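PDB 5H2A: KLLA0C04147p from Kluyveromyces lactis, which probably binds and transfers sterols as a member of the OSBP family, represented here by its ankyrin-repeat domain. Local coordinates for residues L53-A58 against D69-W74; E155-F160 against E183-N188; K204-L209 against N248-E253. All coordinates share one frame; numbering follows the deposited sequence.

Contact 1 of 3, residues L53-A58 against D69-W74; sequences LILHYA and DIVQNW
A58 and I54, one helical turn apart and both facing the other helix, are tied by the backbone bond from A58 N to I54 O at 2.8 Å. That turn spaces their side chains so that I70 meets both: its CD1 lies 3.9 Å from A58 CB and 4.1 Å from I54 CG2. No hydrogen bond passes between residues 53-58 and 69-74; the interface is made by methyl groups and one indole. I54 divides its work between two branches. CG2 stands opposite the backbone N and meets I70, whereas CG1 is folded back beside that nitrogen (chi1 -79°) and carries CD1 to W74, 4.0 Å from CZ3 on the six-membered part of the indole. I54 and I70 cross nearly at a right angle, branch against branch rather than lying alongside. On the other flank L55 starts out at a slant to the partner helix, but with CG swung opposite its backbone N (chi1 -169°) its CD1 reaches 4.0 Å from V71 CG2. The same methyl also touches I70 CG2 at 4.1 Å, L55 and I70 sliding past each other in opposite directions. All six touching residues are buried, and neighbouring elements complete their surroundings: I54 also packs on L19 of helix 12-25 and on I35 of helix 28-38, while the W74 ring meets that of F28. L55 reaches P98 at the start of helix 98-104. With segment axes 11.0 Å apart at closest approach and running at 161°, helices 54-61 and 64-74 form an antiparallel helical hairpin, a pairing consistent with the helical hairpins that stack in ankyrin domains.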
loop_
_atom_site.group_PDB
_atom_site.type_symbol
_atom_site.label_atom_id
_atom_site.label_comp_id
_atom_site.label_asym_id
_atom_site.label_seq_id
_atom_site.Cartn_x
_atom_site.Cartn_y
_atom_site.Cartn_z
ATOM N N LEU A 53 -5.127 17.053 -6.619
ATOM C CA LEU A 53 -3.805 17.475 -6.179
ATOM C C LEU A 53 -3.837 18.437 -5.000
ATOM O O LEU A 53 -2.786 18.966 -4.636
ATOM C CB LEU A 53 -3.048 18.140 -7.343
ATOM C CG LEU A 53 -2.756 17.263 -8.573
ATOM C CD1 LEU A 53 -2.058 18.048 -9.679
ATOM C CD2 LEU A 53 -1.925 16.054 -8.167
ATOM N N ILE A 54 -5.009 18.702 -4.418
ATOM C CA ILE A 54 -5.114 19.746 -3.395
ATOM C C ILE A 54 -4.172 19.468 -2.233
ATOM O O ILE A 54 -3.570 20.394 -1.670
ATOM C CB ILE A 54 -6.566 19.877 -2.908
ATOM C CG1 ILE A 54 -7.396 20.679 -3.909
ATOM C CG2 ILE A 54 -6.625 20.581 -1.541
ATOM C CD1 ILE A 54 -8.875 20.704 -3.527
ATOM N N LEU A 55 -4.021 18.191 -1.849
ATOM C CA LEU A 55 -3.090 17.917 -0.757
ATOM C C LEU A 55 -1.644 18.182 -1.175
ATOM O O LEU A 55 -0.838 18.633 -0.352
ATOM C CB LEU A 55 -3.260 16.480 -0.245
ATOM C CG LEU A 55 -2.555 16.108 1.057
ATOM C CD1 LEU A 55 -2.838 17.114 2.175
ATOM C CD2 LEU A 55 -2.987 14.686 1.493
ATOM N N HIS A 56 -1.283 17.910 -2.433
ATOM C CA HIS A 56 0.044 18.301 -2.910
ATOM C C HIS A 56 0.249 19.804 -2.785
ATOM O O HIS A 56 1.273 20.267 -2.255
ATOM C CB HIS A 56 0.246 17.887 -4.365
ATOM C CG HIS A 56 0.233 16.413 -4.599
ATOM N ND1 HIS A 56 -0.914 15.650 -4.519
ATOM C CD2 HIS A 56 1.227 15.568 -4.962
ATOM C CE1 HIS A 56 -0.622 14.393 -4.802
ATOM N NE2 HIS A 56 0.670 14.320 -5.088
ATOM N N TYR A 57 -0.715 20.595 -3.283
ATOM C CA TYR A 57 -0.564 22.046 -3.207
ATOM C C TYR A 57 -0.542 22.523 -1.764
ATOM O O TYR A 57 0.210 23.438 -1.424
ATOM C CB TYR A 57 -1.690 22.741 -3.980
ATOM C CG TYR A 57 -1.609 22.498 -5.475
ATOM C CD1 TYR A 57 -0.424 22.712 -6.162
ATOM C CD2 TYR A 57 -2.711 22.040 -6.185
ATOM C CE1 TYR A 57 -0.343 22.493 -7.536
ATOM C CE2 TYR A 57 -2.638 21.807 -7.552
ATOM C CZ TYR A 57 -1.453 22.039 -8.215
ATOM O OH TYR A 57 -1.384 21.831 -9.568
ATOM N N ALA A 58 -1.334 21.898 -0.895
ATOM C CA ALA A 58 -1.368 22.322 0.507
ATOM C C ALA A 58 -0.022 22.082 1.198
ATOM O O ALA A 58 0.463 22.948 1.941
ATOM C CB ALA A 58 -2.503 21.608 1.257
ATOM N N ASP A 69 -6.671 19.510 8.670
ATOM C CA ASP A 69 -8.106 19.494 8.413
ATOM C C ASP A 69 -8.430 18.763 7.113
ATOM O O ASP A 69 -9.421 18.019 7.038
ATOM C CB ASP A 69 -8.638 20.936 8.351
ATOM C CG ASP A 69 -8.759 21.589 9.729
ATOM O OD1 ASP A 69 -8.867 20.858 10.730
ATOM O OD2 ASP A 69 -8.753 22.846 9.803
ATOM N N ILE A 70 -7.656 19.026 6.055
ATOM C CA ILE A 70 -7.869 18.331 4.785
ATOM C C ILE A 70 -7.693 16.829 4.972
ATOM O O ILE A 70 -8.496 16.021 4.486
ATOM C CB ILE A 70 -6.907 18.871 3.707
ATOM C CG1 ILE A 70 -7.290 20.302 3.295
ATOM C CG2 ILE A 70 -6.890 17.945 2.486
ATOM C CD1 ILE A 70 -6.140 21.014 2.543
ATOM N N VAL A 71 -6.625 16.431 5.669
ATOM C CA VAL A 71 -6.350 15.007 5.868
ATOM C C VAL A 71 -7.461 14.368 6.688
ATOM O O VAL A 71 -7.982 13.300 6.339
ATOM C CB VAL A 71 -4.975 14.810 6.535
ATOM C CG1 VAL A 71 -4.831 13.364 7.051
ATOM C CG2 VAL A 71 -3.837 15.187 5.558
ATOM N N GLN A 72 -7.858 15.026 7.785
ATOM C CA GLN A 72 -8.858 14.431 8.666
ATOM C C GLN A 72 -10.217 14.331 7.983
ATOM O O GLN A 72 -10.934 13.333 8.154
ATOM C CB GLN A 72 -8.961 15.238 9.960
ATOM C CG GLN A 72 -9.948 14.649 10.957
ATOM C CD GLN A 72 -9.701 13.167 11.222
ATOM O OE1 GLN A 72 -8.622 12.776 11.681
ATOM N NE2 GLN A 72 -10.701 12.335 10.927
ATOM N N ASN A 73 -10.590 15.337 7.198
ATOM C CA ASN A 73 -11.955 15.405 6.675
ATOM C C ASN A 73 -12.142 14.798 5.290
ATOM O O ASN A 73 -13.267 14.385 4.963
ATOM C CB ASN A 73 -12.428 16.853 6.659
ATOM C CG ASN A 73 -12.595 17.402 8.057
ATOM O OD1 ASN A 73 -13.297 16.811 8.875
ATOM N ND2 ASN A 73 -11.897 18.484 8.362
ATOM N N TRP A 74 -11.103 14.743 4.462
ATOM C CA TRP A 74 -11.262 14.273 3.093
ATOM C C TRP A 74 -10.471 13.018 2.723
ATOM O O TRP A 74 -10.588 12.572 1.583
ATOM C CB TRP A 74 -10.872 15.369 2.095
ATOM C CG TRP A 74 -11.762 16.596 2.079
ATOM C CD1 TRP A 74 -12.937 16.786 2.730
ATOM C CD2 TRP A 74 -11.487 17.810 1.364
ATOM N NE1 TRP A 74 -13.433 18.066 2.458
ATOM C CE2 TRP A 74 -12.547 18.706 1.623
ATOM C CE3 TRP A 74 -10.440 18.220 0.524
ATOM C CZ2 TRP A 74 -12.596 19.989 1.065
ATOM C CZ3 TRP A 74 -10.484 19.512 -0.031
ATOM C CH2 TRP A 74 -11.554 20.376 0.244
#

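Contact 2 of 3, residues E155-F160 against E183-N188; sequences EIAQEF and ELLDIN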
loop_
_atom_site.group_PDB
_atom_site.type_symbol
_atom_site.label_atom_id
_atom_site.label_comp_id
_atom_site.label_asym_id
_atom_site.label_seq_id
_atom_site.Cartn_x
_atom_site.Cartn_y
_atom_site.Cartn_z
ATOM N N GLU A 155 4.848 -3.845 13.768
ATOM C CA GLU A 155 3.461 -4.074 14.137
ATOM C C GLU A 155 2.748 -4.947 13.113
ATOM O O GLU A 155 2.058 -5.903 13.478
ATOM C CB GLU A 155 2.742 -2.738 14.307
ATOM C CG GLU A 155 3.260 -1.949 15.495
ATOM C CD GLU A 155 2.589 -0.599 15.627
ATOM O OE1 GLU A 155 2.587 0.164 14.633
ATOM O OE2 GLU A 155 2.057 -0.312 16.724
ATOM N N ILE A 156 2.895 -4.636 11.820
ATOM C CA ILE A 156 2.162 -5.414 10.823
ATOM C C ILE A 156 2.726 -6.833 10.703
ATOM O O ILE A 156 1.981 -7.779 10.413
ATOM C CB ILE A 156 2.149 -4.663 9.476
ATOM C CG1 ILE A 156 1.069 -5.218 8.557
ATOM C CG2 ILE A 156 3.542 -4.682 8.783
ATOM C CD1 ILE A 156 -0.331 -4.867 9.022
ATOM N N ALA A 157 4.029 -7.021 10.928
ATOM C CA ALA A 157 4.572 -8.381 10.903
ATOM C C ALA A 157 4.024 -9.213 12.058
ATOM O O ALA A 157 3.779 -10.418 11.903
ATOM C CB ALA A 157 6.107 -8.346 10.947
ATOM N N GLN A 158 3.814 -8.579 13.214
ATOM C CA GLN A 158 3.172 -9.263 14.338
ATOM C C GLN A 158 1.709 -9.571 14.026
ATOM O O GLN A 158 1.214 -10.676 14.316
ATOM C CB GLN A 158 3.317 -8.392 15.592
ATOM C CG GLN A 158 2.784 -8.973 16.887
ATOM C CD GLN A 158 3.079 -8.032 18.053
ATOM O OE1 GLN A 158 2.459 -6.972 18.181
ATOM N NE2 GLN A 158 4.061 -8.393 18.878
ATOM N N GLU A 159 1.008 -8.619 13.402
ATOM C CA GLU A 159 -0.373 -8.859 12.990
ATOM C C GLU A 159 -0.457 -9.981 11.950
ATOM O O GLU A 159 -1.357 -10.832 12.015
ATOM C CB GLU A 159 -0.982 -7.560 12.452
ATOM C CG GLU A 159 -2.436 -7.708 12.029
ATOM C CD GLU A 159 -3.091 -6.380 11.646
ATOM O OE1 GLU A 159 -4.247 -6.396 11.174
ATOM O OE2 GLU A 159 -2.454 -5.322 11.825
ATOM N N PHE A 160 0.482 -10.002 10.989
ATOM C CA PHE A 160 0.547 -11.070 9.986
ATOM C C PHE A 160 0.692 -12.432 10.663
ATOM O O PHE A 160 -0.055 -13.375 10.372
ATOM C CB PHE A 160 1.733 -10.786 9.049
ATOM C CG PHE A 160 1.648 -11.432 7.666
ATOM C CD1 PHE A 160 0.451 -11.559 6.991
ATOM C CD2 PHE A 160 2.819 -11.815 7.011
ATOM C CE1 PHE A 160 0.418 -12.109 5.702
ATOM C CE2 PHE A 160 2.792 -12.359 5.732
ATOM C CZ PHE A 160 1.593 -12.505 5.078
ATOM N N GLU A 183 4.568 -4.697 0.222
ATOM C CA GLU A 183 5.994 -4.379 0.108
ATOM C C GLU A 183 6.763 -4.639 1.404
ATOM O O GLU A 183 7.917 -5.088 1.367
ATOM C CB GLU A 183 6.176 -2.910 -0.302
ATOM C CG GLU A 183 5.802 -2.607 -1.736
ATOM C CD GLU A 183 6.442 -3.585 -2.701
ATOM O OE1 GLU A 183 7.671 -3.803 -2.588
ATOM O OE2 GLU A 183 5.714 -4.141 -3.558
ATOM N N LEU A 184 6.161 -4.343 2.559
ATOM C CA LEU A 184 6.905 -4.369 3.818
ATOM C C LEU A 184 6.879 -5.726 4.521
ATOM O O LEU A 184 7.617 -5.920 5.497
ATOM C CB LEU A 184 6.362 -3.289 4.761
ATOM C CG LEU A 184 6.618 -1.870 4.223
ATOM C CD1 LEU A 184 6.126 -0.817 5.200
ATOM C CD2 LEU A 184 8.085 -1.670 3.900
ATOM N N LEU A 185 6.048 -6.649 4.075
ATOM C CA LEU A 185 6.021 -8.003 4.621
ATOM C C LEU A 185 6.777 -8.940 3.686
ATOM O O LEU A 185 6.745 -8.775 2.463
ATOM C CB LEU A 185 4.582 -8.484 4.789
ATOM C CG LEU A 185 3.734 -7.774 5.840
ATOM C CD1 LEU A 185 2.271 -8.154 5.651
ATOM C CD2 LEU A 185 4.206 -8.158 7.258
ATOM N N ASP A 186 7.468 -9.911 4.266
ATOM C CA ASP A 186 8.222 -10.906 3.508
ATOM C C ASP A 186 7.632 -12.259 3.889
ATOM O O ASP A 186 7.998 -12.832 4.921
ATOM C CB ASP A 186 9.713 -10.836 3.831
ATOM C CG ASP A 186 10.540 -11.825 3.020
ATOM O OD1 ASP A 186 9.962 -12.620 2.251
ATOM O OD2 ASP A 186 11.775 -11.803 3.163
ATOM N N ILE A 187 6.713 -12.769 3.068
ATOM C CA ILE A 187 6.094 -14.052 3.387
ATOM C C ILE A 187 7.107 -15.187 3.339
ATOM O O ILE A 187 6.825 -16.285 3.831
ATOM C CB ILE A 187 4.890 -14.286 2.444
ATOM C CG1 ILE A 187 3.917 -15.329 3.022
ATOM C CG2 ILE A 187 5.351 -14.694 1.043
ATOM C CD1 ILE A 187 2.646 -15.436 2.186
ATOM N N ASN A 188 8.298 -14.943 2.791
ATOM C CA ASN A 188 9.344 -15.958 2.722
ATOM C C ASN A 188 10.418 -15.788 3.787
ATOM O O ASN A 188 11.472 -16.431 3.699
ATOM C CB ASN A 188 9.954 -15.958 1.322
ATOM C CG ASN A 188 8.937 -16.373 0.272
ATOM O OD1 ASN A 188 8.432 -17.498 0.306
ATOM N ND2 ASN A 188 8.594 -15.462 -0.626
#
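One face of the F160 ring is covered by L185, whose CD1 sits 3.9 Å from the ring centroid and only 13° off the ring normal, a CH-pi contact almost exactly over the centre. Farther out along the same ring, I187 presents CG1 at 4.2 Å from F160 CE2, the two side chains crossing at about a right angle. F164, one turn further along helix 139-165, meets F160 edge to face, and W213 of helix 208-215 touches both F160 and I187. The second methyl of L185 serves a different purpose. Its CD2 drops against the helix backbone, 3.7 Å from A157 CA, an approach that the small A157 side chain leaves room for, and it also meets I156 CG2 at 3.9 Å. L185 thus straddles the helix surface: CD1 goes to the aromatic ring, CD2 to the turn before it. F160 takes part by turning CG opposite its backbone N (chi1 -157°), which lays the ring beneath the leucine. Within the ankyrin-type helical stack, this is where the short helix 179-184 ends and the chain runs on extended across the long helix 139-165. L185 is the first residue to leave the helical conformation, and its side chain packs on helix 139-165 where the backbone opens out. L185 also packs against I175 and L176 of helix 169-176. At the next residue an Asx turn begins: D186 OD1 accepts from N188 N, two residues on, at 2.9 Å, the donor arriving from above the carboxylate plane. D186 itself points away from the helix, and N188 gives its amide to the loop ahead, with OD1 bonded to D220 N and ND2 to G218 O.

Contact 3 of 3, residues K204-L209 against N248-E253; sequences KKRDIL and NAIDLE
R206 lies side-on to D251, its guanidinium only 20° from the plane of the carboxylate, and grips one oxygen with each of two nitrogens. The arginine occupies the Schellman motif that ends helix 198-204, with the positive phi of the C' position in that motif, and D251 stands in the first turn of helix 249-268, so the salt bridge ties a helix end to a helix start in the ankyrin domain. R206 NE reaches D251 OD1 at 2.9 Å and R206 NH2 reaches D251 OD2 at 3.1 Å, both bonds nearly straight (164° and 171°) and both using syn lone pairs. A third nitrogen turns back to its own helix end, NH1 donating to K204 O at 3.1 Å close to the guanidinium plane; the three bonds together fix the group's rotation. The positive charge is probably also well placed beside carbonyls at a helix C-terminus, and the aspartate beside a helix N-terminus. A methionine in place of R206 would probably leave the D251 carboxylate without its charged mate and K204 O without its side-chain donor. Below the charged tip, the arginine bends at chi2 and lays its stem across I250 at about a right angle, R206 CG lying 3.5 Å from I250 CG2. Beyond it I208, from the first turn of helix 208-215, crosses I250 obliquely and E253 nearly perpendicularly. The carboxylate of E253 also bonds to R212 in a salt bridge through OE2. D207 between these residues points away, capping the helix with OD1 on L210 N. I208 CD1 stands 4.0 Å from I250 CG2 and 3.6 Å from the carboxylate oxygen OE1 of E253.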
loop_
_atom_site.group_PDB
_atom_site.type_symbol
_atom_site.label_atom_id
_atom_site.label_comp_id
_atom_site.label_asym_id
_atom_site.label_seq_id
_atom_site.Cartn_x
_atom_site.Cartn_y
_atom_site.Cartn_z
ATOM N N LYS A 204 4.163 -28.782 6.815
ATOM C CA LYS A 204 4.288 -29.800 7.856
ATOM C C LYS A 204 2.998 -29.954 8.646
ATOM O O LYS A 204 2.663 -31.067 9.069
ATOM C CB LYS A 204 5.458 -29.463 8.787
ATOM C CG LYS A 204 6.821 -29.726 8.146
ATOM C CD LYS A 204 7.973 -29.562 9.137
ATOM C CE LYS A 204 8.185 -28.129 9.566
ATOM N NZ LYS A 204 9.417 -28.010 10.408
ATOM N N LYS A 205 2.248 -28.861 8.827
ATOM C CA LYS A 205 0.941 -28.920 9.468
ATOM C C LYS A 205 -0.133 -29.543 8.580
ATOM O O LYS A 205 -1.252 -29.747 9.065
ATOM C CB LYS A 205 0.508 -27.513 9.892
ATOM C CG LYS A 205 1.248 -26.997 11.134
ATOM C CD LYS A 205 0.941 -25.512 11.355
ATOM C CE LYS A 205 1.546 -25.004 12.671
ATOM N NZ LYS A 205 1.146 -23.574 12.871
ATOM N N ARG A 206 0.177 -29.845 7.311
ATOM C CA ARG A 206 -0.811 -30.364 6.358
ATOM C C ARG A 206 -2.015 -29.437 6.242
ATOM O O ARG A 206 -3.145 -29.884 6.045
ATOM C CB ARG A 206 -1.269 -31.776 6.733
ATOM C CG ARG A 206 -0.466 -32.863 6.073
ATOM C CD ARG A 206 0.926 -32.911 6.621
ATOM N NE ARG A 206 1.740 -33.957 5.995
ATOM C CZ ARG A 206 2.966 -34.268 6.407
ATOM N NH1 ARG A 206 3.491 -33.617 7.440
ATOM N NH2 ARG A 206 3.661 -35.221 5.802
ATOM N N ASP A 207 -1.788 -28.135 6.370
ATOM C CA ASP A 207 -2.877 -27.167 6.358
ATOM C C ASP A 207 -3.048 -26.732 4.904
ATOM O O ASP A 207 -2.417 -25.788 4.440
ATOM C CB ASP A 207 -2.567 -26.000 7.295
ATOM C CG ASP A 207 -3.776 -25.111 7.540
ATOM O OD1 ASP A 207 -4.701 -25.107 6.688
ATOM O OD2 ASP A 207 -3.813 -24.423 8.585
ATOM N N ILE A 208 -3.910 -27.445 4.176
ATOM C CA ILE A 208 -4.091 -27.196 2.746
ATOM C C ILE A 208 -4.604 -25.784 2.510
ATOM O O ILE A 208 -4.117 -25.068 1.623
ATOM C CB ILE A 208 -5.047 -28.244 2.147
ATOM C CG1 ILE A 208 -4.366 -29.618 2.143
ATOM C CG2 ILE A 208 -5.479 -27.833 0.742
ATOM C CD1 ILE A 208 -5.318 -30.788 1.852
ATOM N N LEU A 209 -5.605 -25.370 3.292
ATOM C CA LEU A 209 -6.169 -24.022 3.168
ATOM C C LEU A 209 -5.090 -22.945 3.243
ATOM O O LEU A 209 -5.052 -22.012 2.421
ATOM C CB LEU A 209 -7.203 -23.794 4.275
ATOM C CG LEU A 209 -7.870 -22.411 4.301
ATOM C CD1 LEU A 209 -8.826 -22.272 3.130
ATOM C CD2 LEU A 209 -8.588 -22.172 5.618
ATOM N N ASN A 248 -3.744 -41.103 1.161
ATOM C CA ASN A 248 -2.663 -40.247 0.678
ATOM C C ASN A 248 -3.152 -38.942 0.075
ATOM O O ASN A 248 -2.339 -38.178 -0.453
ATOM C CB ASN A 248 -1.828 -41.000 -0.357
ATOM C CG ASN A 248 -1.127 -42.171 0.237
ATOM O OD1 ASN A 248 -0.489 -42.042 1.284
ATOM N ND2 ASN A 248 -1.258 -43.342 -0.400
ATOM N N ALA A 249 -4.455 -38.660 0.155
ATOM C CA ALA A 249 -5.023 -37.541 -0.600
ATOM C C ALA A 249 -4.514 -36.181 -0.121
ATOM O O ALA A 249 -4.408 -35.242 -0.924
ATOM C CB ALA A 249 -6.547 -37.577 -0.522
ATOM N N ILE A 250 -4.219 -36.046 1.173
ATOM C CA ILE A 250 -3.786 -34.753 1.704
ATOM C C ILE A 250 -2.403 -34.399 1.178
ATOM O O ILE A 250 -2.200 -33.328 0.596
ATOM C CB ILE A 250 -3.820 -34.772 3.242
ATOM C CG1 ILE A 250 -5.264 -34.861 3.731
ATOM C CG2 ILE A 250 -3.115 -33.525 3.824
ATOM C CD1 ILE A 250 -5.386 -35.366 5.196
ATOM N N ASP A 251 -1.427 -35.290 1.389
ATOM C CA ASP A 251 -0.077 -35.030 0.904
ATOM C C ASP A 251 -0.037 -34.950 -0.614
ATOM O O ASP A 251 0.769 -34.196 -1.175
ATOM C CB ASP A 251 0.883 -36.109 1.414
ATOM C CG ASP A 251 1.375 -35.823 2.830
ATOM O OD1 ASP A 251 0.763 -34.964 3.506
ATOM O OD2 ASP A 251 2.372 -36.441 3.270
ATOM N N LEU A 252 -0.899 -35.710 -1.297
ATOM C CA LEU A 252 -0.931 -35.610 -2.756
ATOM C C LEU A 252 -1.351 -34.213 -3.191
ATOM O O LEU A 252 -0.755 -33.629 -4.103
ATOM C CB LEU A 252 -1.863 -36.665 -3.348
ATOM C CG LEU A 252 -1.942 -36.574 -4.875
ATOM C CD1 LEU A 252 -0.560 -36.782 -5.463
ATOM C CD2 LEU A 252 -2.935 -37.594 -5.439
ATOM N N GLU A 253 -2.362 -33.645 -2.533
ATOM C CA GLU A 253 -2.797 -32.311 -2.920
ATOM C C GLU A 253 -1.701 -31.284 -2.663
ATOM O O GLU A 253 -1.457 -30.405 -3.500
ATOM C CB GLU A 253 -4.083 -31.926 -2.193
ATOM C CG GLU A 253 -4.536 -30.513 -2.551
ATOM C CD GLU A 253 -5.995 -30.250 -2.235
ATOM O OE1 GLU A 253 -6.615 -31.072 -1.519
ATOM O OE2 GLU A 253 -6.518 -29.213 -2.711
#

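In the fold
From core to surface, the three contacts follow one another along the chain and hold different helices, though W213 of helix 208-215, the helix that supplies I208 to contact 3, packs against contact 2. Contact 1 is buried and wholly apolar, joining two nearly antiparallel helices. Contact 2, partly buried, replaces helix-on-helix packing by a helix end and the extended chain after it, which sets a leucine methyl over an aromatic ring. Contact 3 lies at the surface, where a paired charge works beside an apolar patch of I208 and I250. Contacts 1 and 3 sit on opposite sides of the chain's centre, their centres about 50 Å apart; contacts 2 and 3 are nearer, at about 25 Å between centres.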